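Local coordinates for xylose isomerase domain protein (Alicyclobacillus acidocaldarius subsp. acidocaldarius, PDB 3U0H), which is probably an isomerase built on a xylose isomerase-like TIM barrel, at residues 67-72 against 84-89; 77-82 against 124-129; 119-124 against 166-171. One frame throughout, in Å; residues are numbered along the deposited sequence. Where two conformers were deposited one is given.

Contact 1. Residues 67-72 against 84-89; sequences GLPLNL and SLLPDR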
# COMPACT_ATOMS: atom_id res chain seq x y z
N GLY A 67 -13.80 -17.23 -13.88
CA GLY A 67 -12.48 -17.67 -14.37
C GLY A 67 -11.70 -16.50 -14.93
O GLY A 67 -12.11 -15.88 -15.90
N LEU A 68 -10.56 -16.17 -14.33
CA LEU A 68 -9.80 -14.93 -14.71
C LEU A 68 -9.72 -14.71 -16.21
O LEU A 68 -9.09 -15.48 -16.89
CB LEU A 68 -8.38 -15.04 -14.19
CG LEU A 68 -7.44 -13.85 -14.39
CD1 LEU A 68 -8.07 -12.57 -13.78
CD2 LEU A 68 -6.12 -14.25 -13.69
N PRO A 69 -10.31 -13.63 -16.74
CA PRO A 69 -10.28 -13.57 -18.23
C PRO A 69 -9.11 -12.77 -18.76
O PRO A 69 -9.29 -11.70 -19.33
CB PRO A 69 -11.60 -12.85 -18.56
CG PRO A 69 -11.70 -11.90 -17.41
CD PRO A 69 -11.26 -12.67 -16.18
N LEU A 70 -7.91 -13.30 -18.51
CA LEU A 70 -6.67 -12.91 -19.14
C LEU A 70 -5.67 -14.04 -18.95
O LEU A 70 -5.87 -14.99 -18.19
CB LEU A 70 -6.14 -11.61 -18.53
CG LEU A 70 -5.79 -11.51 -17.05
CD1 LEU A 70 -4.55 -12.28 -16.60
CD2 LEU A 70 -5.74 -10.05 -16.55
N ASN A 71 -4.53 -13.88 -19.61
CA ASN A 71 -3.53 -14.89 -19.64
C ASN A 71 -2.37 -14.26 -18.87
O ASN A 71 -1.80 -13.24 -19.28
CB ASN A 71 -3.19 -15.17 -21.11
CG ASN A 71 -2.12 -16.24 -21.30
OD1 ASN A 71 -1.26 -16.47 -20.45
ND2 ASN A 71 -2.17 -16.89 -22.49
N LEU A 72 -2.02 -14.91 -17.76
CA LEU A 72 -0.98 -14.43 -16.83
C LEU A 72 0.44 -14.56 -17.40
O LEU A 72 1.39 -14.09 -16.75
CB LEU A 72 -1.05 -15.19 -15.49
CG LEU A 72 -2.21 -14.79 -14.53
CD1 LEU A 72 -2.40 -15.88 -13.48
CD2 LEU A 72 -1.98 -13.40 -13.91
N SER A 84 -6.56 -3.97 -17.83
CA SER A 84 -7.39 -2.77 -17.85
C SER A 84 -8.81 -3.05 -18.11
O SER A 84 -9.69 -2.27 -17.75
CB SER A 84 -6.92 -1.83 -18.92
OG SER A 84 -5.91 -1.05 -18.30
N LEU A 85 -9.05 -4.14 -18.80
CA LEU A 85 -10.36 -4.54 -19.14
C LEU A 85 -10.97 -5.39 -18.03
O LEU A 85 -12.17 -5.68 -18.09
CB LEU A 85 -10.31 -5.31 -20.47
CG LEU A 85 -9.90 -4.59 -21.76
CD1 LEU A 85 -9.76 -5.56 -22.96
CD2 LEU A 85 -10.88 -3.43 -22.09
N LEU A 86 -10.19 -5.80 -17.01
CA LEU A 86 -10.72 -6.76 -16.02
C LEU A 86 -11.84 -6.22 -15.13
O LEU A 86 -12.84 -6.90 -14.88
CB LEU A 86 -9.58 -7.34 -15.19
CG LEU A 86 -9.92 -8.06 -13.89
CD1 LEU A 86 -10.77 -9.28 -14.22
CD2 LEU A 86 -8.68 -8.42 -13.10
N PRO A 87 -11.72 -4.98 -14.67
CA PRO A 87 -12.79 -4.43 -13.81
C PRO A 87 -14.23 -4.47 -14.35
O PRO A 87 -15.16 -4.95 -13.64
CB PRO A 87 -12.31 -3.01 -13.59
CG PRO A 87 -10.83 -3.14 -13.57
CD PRO A 87 -10.54 -4.11 -14.69
N ASP A 88 -14.44 -4.00 -15.57
CA ASP A 88 -15.79 -4.08 -16.19
C ASP A 88 -16.27 -5.51 -16.38
O ASP A 88 -17.43 -5.80 -16.15
CB ASP A 88 -15.88 -3.27 -17.49
CG ASP A 88 -15.84 -1.72 -17.24
OD1 ASP A 88 -16.04 -1.27 -16.07
OD2 ASP A 88 -15.63 -0.95 -18.23
N ARG A 89 -15.37 -6.41 -16.77
CA ARG A 89 -15.71 -7.84 -16.85
C ARG A 89 -16.01 -8.37 -15.44
O ARG A 89 -17.00 -9.10 -15.24
CB ARG A 89 -14.60 -8.68 -17.49
CG ARG A 89 -14.31 -8.27 -18.91
CD ARG A 89 -13.13 -9.01 -19.54
NE ARG A 89 -12.97 -8.55 -20.90
CZ ARG A 89 -11.86 -8.60 -21.63
NH1 ARG A 89 -11.91 -8.15 -22.87
NH2 ARG A 89 -10.71 -9.08 -21.16
O HOH W 1 -9.55 -8.92 -18.50
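Apolar contact is made by Pro69 and Leu68 on the loop side and by Leu86 on the helix side. The CD1 methyl of Leu86 lies 3.9 Å from Pro69 CD, the two side chains meeting at about a right angle, so that one leucine branch abuts the proline ring. The other branch serves Leu68, whose CD1 is 4.2 Å from Leu86 CD2. Leu86 CG stands anti to its backbone N (chi1 164°), on the side facing the loop, where CD1 meets Pro69 and CD2 meets Leu68. Pro69 also meets the aliphatic part of Arg89: its CG is 3.9 Å from Arg89 CD, and ring and extended arginine chain run past each other in opposite senses.

Residues 67-72 follow the third strand of the TIM barrel, 62-67, at the end where its β-α loops emerge. Pro69 is the centre of an inverse gamma turn, closed by a weak backbone bond from Leu70 N to Leu68 O of 3.0 Å. Leu86 and Arg89 lie at the beginning of helix 86-95, the second of two helices between strands 62-67 and 100-104.

The polar link is indirect. Pro69 O lies obliquely to the Arg89 guanidinium without a direct hydrogen bond; a water joins them, donating to Pro69 O at 2.9 Å and accepting from Arg89 NH2 at 2.9 Å. Arg89 NH2 also forms a salt bridge with Glu82 OE1, its strongest polar partner. Over one face of the guanidinium lies Leu85 CB, 3.8 Å above the plane and centred on it.

Contact 2. Residues 77-82 against 124-129; sequences PVFLRE and IRQVAV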
# COMPACT_ATOMS: atom_id res chain seq x y z
N PRO A 77 2.65 -5.91 -22.83
CA PRO A 77 1.64 -4.99 -23.37
C PRO A 77 0.25 -5.65 -23.47
O PRO A 77 -0.74 -4.98 -23.25
CB PRO A 77 2.17 -4.64 -24.76
CG PRO A 77 3.61 -5.08 -24.77
CD PRO A 77 3.63 -6.28 -23.87
N VAL A 78 0.17 -6.93 -23.79
CA VAL A 78 -1.13 -7.60 -23.91
C VAL A 78 -1.71 -7.81 -22.51
O VAL A 78 -2.90 -7.58 -22.27
CB VAL A 78 -1.02 -8.93 -24.70
CG1 VAL A 78 -2.35 -9.70 -24.72
CG2 VAL A 78 -0.47 -8.69 -26.12
N PHE A 79 -0.84 -8.23 -21.57
CA PHE A 79 -1.26 -8.42 -20.21
C PHE A 79 -1.81 -7.12 -19.63
O PHE A 79 -2.90 -7.11 -19.06
CB PHE A 79 -0.12 -8.97 -19.29
CG PHE A 79 -0.45 -8.88 -17.84
CD1 PHE A 79 -1.42 -9.70 -17.32
CD2 PHE A 79 0.11 -7.91 -17.04
CE1 PHE A 79 -1.80 -9.60 -16.00
CE2 PHE A 79 -0.25 -7.81 -15.71
CZ PHE A 79 -1.21 -8.68 -15.19
N LEU A 80 -1.06 -6.04 -19.74
CA LEU A 80 -1.55 -4.77 -19.20
C LEU A 80 -2.90 -4.36 -19.79
O LEU A 80 -3.76 -3.79 -19.08
CB LEU A 80 -0.54 -3.64 -19.34
CG LEU A 80 0.71 -3.82 -18.44
CD1 LEU A 80 1.81 -2.78 -18.76
CD2 LEU A 80 0.38 -3.86 -16.94
N ARG A 81 -3.08 -4.64 -21.05
CA ARG A 81 -4.29 -4.30 -21.76
C ARG A 81 -5.45 -5.10 -21.20
O ARG A 81 -6.50 -4.60 -20.86
CB ARG A 81 -4.06 -4.59 -23.26
CG ARG A 81 -5.20 -4.23 -24.22
CD ARG A 81 -4.80 -4.52 -25.67
NE ARG A 81 -3.43 -4.08 -25.95
CZ ARG A 81 -2.53 -4.80 -26.64
NH1 ARG A 81 -2.84 -6.00 -27.15
NH2 ARG A 81 -1.32 -4.31 -26.79
N GLU A 82 -5.24 -6.41 -21.08
CA GLU A 82 -6.29 -7.28 -20.54
C GLU A 82 -6.58 -6.97 -19.06
O GLU A 82 -7.74 -7.12 -18.59
CB GLU A 82 -5.92 -8.74 -20.76
CG GLU A 82 -5.80 -9.12 -22.24
CD GLU A 82 -7.12 -8.90 -22.95
OE1 GLU A 82 -8.16 -9.31 -22.39
OE2 GLU A 82 -7.12 -8.27 -24.05
N ILE A 124 -0.36 -11.30 -10.49
CA ILE A 124 -1.46 -11.77 -9.65
C ILE A 124 -1.80 -10.70 -8.64
O ILE A 124 -2.98 -10.49 -8.35
CB ILE A 124 -1.11 -13.11 -8.94
CG1 ILE A 124 -1.00 -14.25 -10.00
CG2 ILE A 124 -2.20 -13.48 -7.93
CD1 ILE A 124 -0.67 -15.65 -9.50
N ARG A 125 -0.78 -10.03 -8.12
CA ARG A 125 -0.93 -8.91 -7.19
C ARG A 125 -1.72 -7.79 -7.90
O ARG A 125 -2.67 -7.22 -7.34
CB ARG A 125 0.45 -8.40 -6.75
CG ARG A 125 0.43 -7.18 -5.86
CD ARG A 125 1.86 -6.57 -5.74
NE ARG A 125 2.81 -7.61 -5.41
CZ ARG A 125 4.10 -7.71 -5.75
NH1 ARG A 125 4.73 -6.78 -6.43
NH2 ARG A 125 4.76 -8.81 -5.34
N GLN A 126 -1.26 -7.44 -9.10
CA GLN A 126 -1.96 -6.43 -9.92
C GLN A 126 -3.42 -6.85 -10.16
O GLN A 126 -4.32 -6.05 -10.06
CB GLN A 126 -1.22 -6.17 -11.21
CG GLN A 126 0.08 -5.37 -11.05
CD GLN A 126 0.82 -5.18 -12.38
OE1 GLN A 126 1.00 -6.11 -13.15
NE2 GLN A 126 1.23 -3.98 -12.65
N VAL A 127 -3.66 -8.11 -10.45
CA VAL A 127 -5.02 -8.57 -10.65
C VAL A 127 -5.82 -8.40 -9.37
O VAL A 127 -6.93 -7.85 -9.40
CB VAL A 127 -5.04 -9.99 -11.16
CG1 VAL A 127 -6.44 -10.64 -11.07
CG2 VAL A 127 -4.54 -10.02 -12.60
N ALA A 128 -5.25 -8.83 -8.24
CA ALA A 128 -5.95 -8.79 -6.97
C ALA A 128 -6.26 -7.37 -6.59
O ALA A 128 -7.33 -7.08 -6.10
CB ALA A 128 -5.07 -9.40 -5.89
N VAL A 129 -5.33 -6.47 -6.81
CA VAL A 129 -5.53 -5.05 -6.56
C VAL A 129 -6.67 -4.45 -7.39
O VAL A 129 -7.47 -3.69 -6.84
CB VAL A 129 -4.24 -4.24 -6.75
CG1 VAL A 129 -4.53 -2.72 -6.76
CG2 VAL A 129 -3.24 -4.62 -5.66
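The edge of the Phe79 ring faces the side-chain amide of Gln126. Gln126 OE1 lies in the plane of the ring, 3.3 Å from Phe79 CE2, an approach that brings an amide oxygen toward the weakly positive C-H rim of the aromatic ring instead of over its π face. Ring and amide planes are turned only 30° apart.

The torsions of both side chains account for the meeting. Phe79 has CG anti to its backbone N (chi1 167°), which carries the ring out toward helix 124-129. Gln126 holds CG beside its own backbone N, then continues extended from CG, reaching across the gap between the helices. The amide oxygen also accepts a hydrogen bond from Arg122 NH1, one turn earlier on the same helix, and this hydrogen bond probably sets which end of the amide faces Phe79. On the nitrogen side, Leu80 CD2 comes to 4.4 Å from Gln126 NE2, a loose contact of a methyl with the amide nitrogen at the solvent-facing margin. At the other side of the ring, Val127 CG2 sits near the ring plane, 4.4 Å from Phe79 CE1, so the aromatic rim is met by an oxygen and a methyl.

The axes of the two short helical segments approach to 11.6 Å and run nearly parallel, at 16°, a wide spacing bridged by the long side chains. Helix 76-84, from the connection between strands 62-67 and 100-104, runs alongside helix 113-131, which follows strand 100-104. Leu70, from the loop after strand 62-67, also packs on Phe79, while on the far flank of helix 113-131 Ile124 touches helix 159-169.

Contact 3. Residues 119-124 against 166-171; sequences QLARRI and WEAIGA. With EDO (1,2-ethanediol), chain E.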
# COMPACT_ATOMS: atom_id res chain seq x y z
N GLN A 119 7.58 -12.67 -11.82
CA GLN A 119 6.67 -11.99 -12.69
C GLN A 119 5.25 -12.45 -12.33
O GLN A 119 4.29 -11.63 -12.26
CB GLN A 119 6.97 -12.28 -14.16
CG GLN A 119 6.04 -11.52 -15.06
CD GLN A 119 6.27 -11.77 -16.54
OE1 GLN A 119 5.63 -12.64 -17.18
NE2 GLN A 119 7.13 -10.97 -17.11
N LEU A 120 5.09 -13.74 -12.16
CA LEU A 120 3.77 -14.25 -11.87
C LEU A 120 3.22 -13.65 -10.51
O LEU A 120 2.06 -13.26 -10.42
CB LEU A 120 3.76 -15.78 -11.92
CG LEU A 120 2.40 -16.42 -11.67
CD1 LEU A 120 1.49 -16.15 -12.83
CD2 LEU A 120 2.53 -17.93 -11.41
N ALA A 121 4.07 -13.54 -9.49
CA ALA A 121 3.70 -12.93 -8.18
C ALA A 121 3.20 -11.52 -8.43
O ALA A 121 2.13 -11.12 -7.92
CB ALA A 121 4.87 -12.89 -7.19
N ARG A 122 3.92 -10.78 -9.24
CA ARG A 122 3.58 -9.36 -9.43
C ARG A 122 2.28 -9.16 -10.22
O ARG A 122 1.55 -8.23 -9.98
CB ARG A 122 4.75 -8.63 -10.09
CG ARG A 122 4.48 -7.15 -10.37
CD ARG A 122 3.95 -6.91 -11.78
NE ARG A 122 4.78 -7.42 -12.89
CZ ARG A 122 4.45 -7.36 -14.19
NH1 ARG A 122 3.29 -6.86 -14.60
NH2 ARG A 122 5.32 -7.80 -15.09
N ARG A 123 2.01 -10.02 -11.18
CA ARG A 123 0.82 -9.87 -12.04
C ARG A 123 -0.47 -10.29 -11.33
O ARG A 123 -1.54 -9.74 -11.58
CB ARG A 123 1.00 -10.70 -13.32
CG ARG A 123 1.99 -10.13 -14.30
CD ARG A 123 2.10 -10.97 -15.57
NE ARG A 123 2.88 -10.33 -16.61
CZ ARG A 123 2.94 -10.77 -17.87
NH1 ARG A 123 2.23 -11.86 -18.27
NH2 ARG A 123 3.69 -10.13 -18.76
N ILE A 124 -0.36 -11.30 -10.49
CA ILE A 124 -1.46 -11.77 -9.65
C ILE A 124 -1.80 -10.70 -8.64
O ILE A 124 -2.98 -10.49 -8.35
CB ILE A 124 -1.11 -13.11 -8.94
CG1 ILE A 124 -1.00 -14.25 -10.00
CG2 ILE A 124 -2.20 -13.48 -7.93
CD1 ILE A 124 -0.67 -15.65 -9.50
N TRP A 166 1.41 -16.97 -1.56
CA TRP A 166 0.73 -15.79 -1.01
C TRP A 166 1.63 -14.71 -0.49
O TRP A 166 1.36 -13.55 -0.60
CB TRP A 166 -0.27 -16.16 0.10
CG TRP A 166 -1.40 -17.06 -0.36
CD1 TRP A 166 -1.86 -17.25 -1.66
CD2 TRP A 166 -2.30 -17.84 0.49
NE1 TRP A 166 -2.92 -18.09 -1.69
CE2 TRP A 166 -3.19 -18.55 -0.42
CE3 TRP A 166 -2.37 -18.09 1.86
CZ2 TRP A 166 -4.18 -19.42 0.04
CZ3 TRP A 166 -3.37 -18.98 2.31
CH2 TRP A 166 -4.26 -19.62 1.41
N GLU A 167 2.72 -15.05 0.12
CA GLU A 167 3.64 -14.04 0.64
C GLU A 167 4.30 -13.28 -0.50
O GLU A 167 4.53 -12.12 -0.40
CB GLU A 167 4.73 -14.73 1.48
CG GLU A 167 4.23 -15.49 2.72
CD GLU A 167 5.37 -16.17 3.52
OE1 GLU A 167 6.52 -15.65 3.57
OE2 GLU A 167 5.10 -17.27 4.10
N ALA A 168 4.62 -13.96 -1.60
CA ALA A 168 5.29 -13.30 -2.74
C ALA A 168 4.34 -12.25 -3.31
O ALA A 168 4.73 -11.11 -3.58
CB ALA A 168 5.70 -14.34 -3.81
N ILE A 169 3.08 -12.66 -3.44
CA ILE A 169 2.04 -11.85 -4.05
C ILE A 169 1.77 -10.62 -3.17
O ILE A 169 1.64 -9.51 -3.66
CB ILE A 169 0.70 -12.67 -4.26
CG1 ILE A 169 0.90 -13.93 -5.16
CG2 ILE A 169 -0.39 -11.73 -4.79
CD1 ILE A 169 -0.25 -14.99 -5.17
N GLY A 170 1.59 -10.85 -1.88
CA GLY A 170 1.40 -9.80 -0.89
C GLY A 170 0.14 -8.99 -1.05
O GLY A 170 0.19 -7.79 -0.86
N ALA A 171 -0.97 -9.64 -1.41
CA ALA A 171 -2.26 -8.96 -1.62
C ALA A 171 -3.17 -9.61 -0.65
O ALA A 171 -3.20 -10.85 -0.53
CB ALA A 171 -2.82 -9.14 -3.03
C1 EDO E . 3.80 -5.70 -2.54
O1 EDO E . 4.07 -4.31 -2.61
C2 EDO E . 2.36 -5.93 -2.12
O2 EDO E . 2.34 -6.08 -0.71
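The backbones themselves come unusually close here: Ala121 CA and Ile169 CA are 4.6 Å apart, and Ala121 O is 3.9 Å from Ile169 CA. The alanines Ala121 and Ala168 are consistent with so close an approach of helices 113-131 and 159-169, two neighbouring outer helices of the TIM barrel that follow strands 100-104 and 137-141. Methyl meets methyl, with Ala121 CB 3.8 Å from Ala168 CB.

Beside this alanine pair, two isoleucines meet. Ile124 points its CG2 branch, anti to the backbone N, at Ile169, with Ile169 CD1 at 3.7 Å and Ile169 CG2 at 4.0 Å from it. Ile169 in turn has CG1 and CG2 within van der Waals range of Ala121 O as well. All four touching residues are buried, and Phe165 packs against Ala121 and Ile124 from helix 159-169, while Val174 of the next strand adjoins Ile169.

Helix 159-169 stops at Gly170, whose phi of 64° suits glycine. The turn is near a subunit interface: Glu167 forms a salt bridge with Arg122 of the second subunit. An ethanediol, probably from the crystallisation liquor, hydrogen-bonds to Gly170 O of the second subunit too, and its O2 donates to Gly170 O of this chain at 2.8 Å.

How the contacts relate
Helix 113-131 ties the set together: contacts 2 and 3 use opposite flanks of it, and Ile124 belongs to the segments of both but touches only in contact 3, while Val127 of the same helix also packs on Leu68 and Leu86 of contact 1. Contact 3 is wholly buried and made of small and branched apolar groups. Contacts 1 and 2 are only partly buried; contact 1 adds a water-bridged arginine to apolar packing, whereas contact 2 centres on an amide at a ring edge. Arg125 joins contacts 2 and 3, with NE and NH2 probably hydrogen-bonding to Ile169 O and Ala168 O. Between contacts 1 and 3, Arg123 NH1 makes a weak hydrogen bond to Leu72 O.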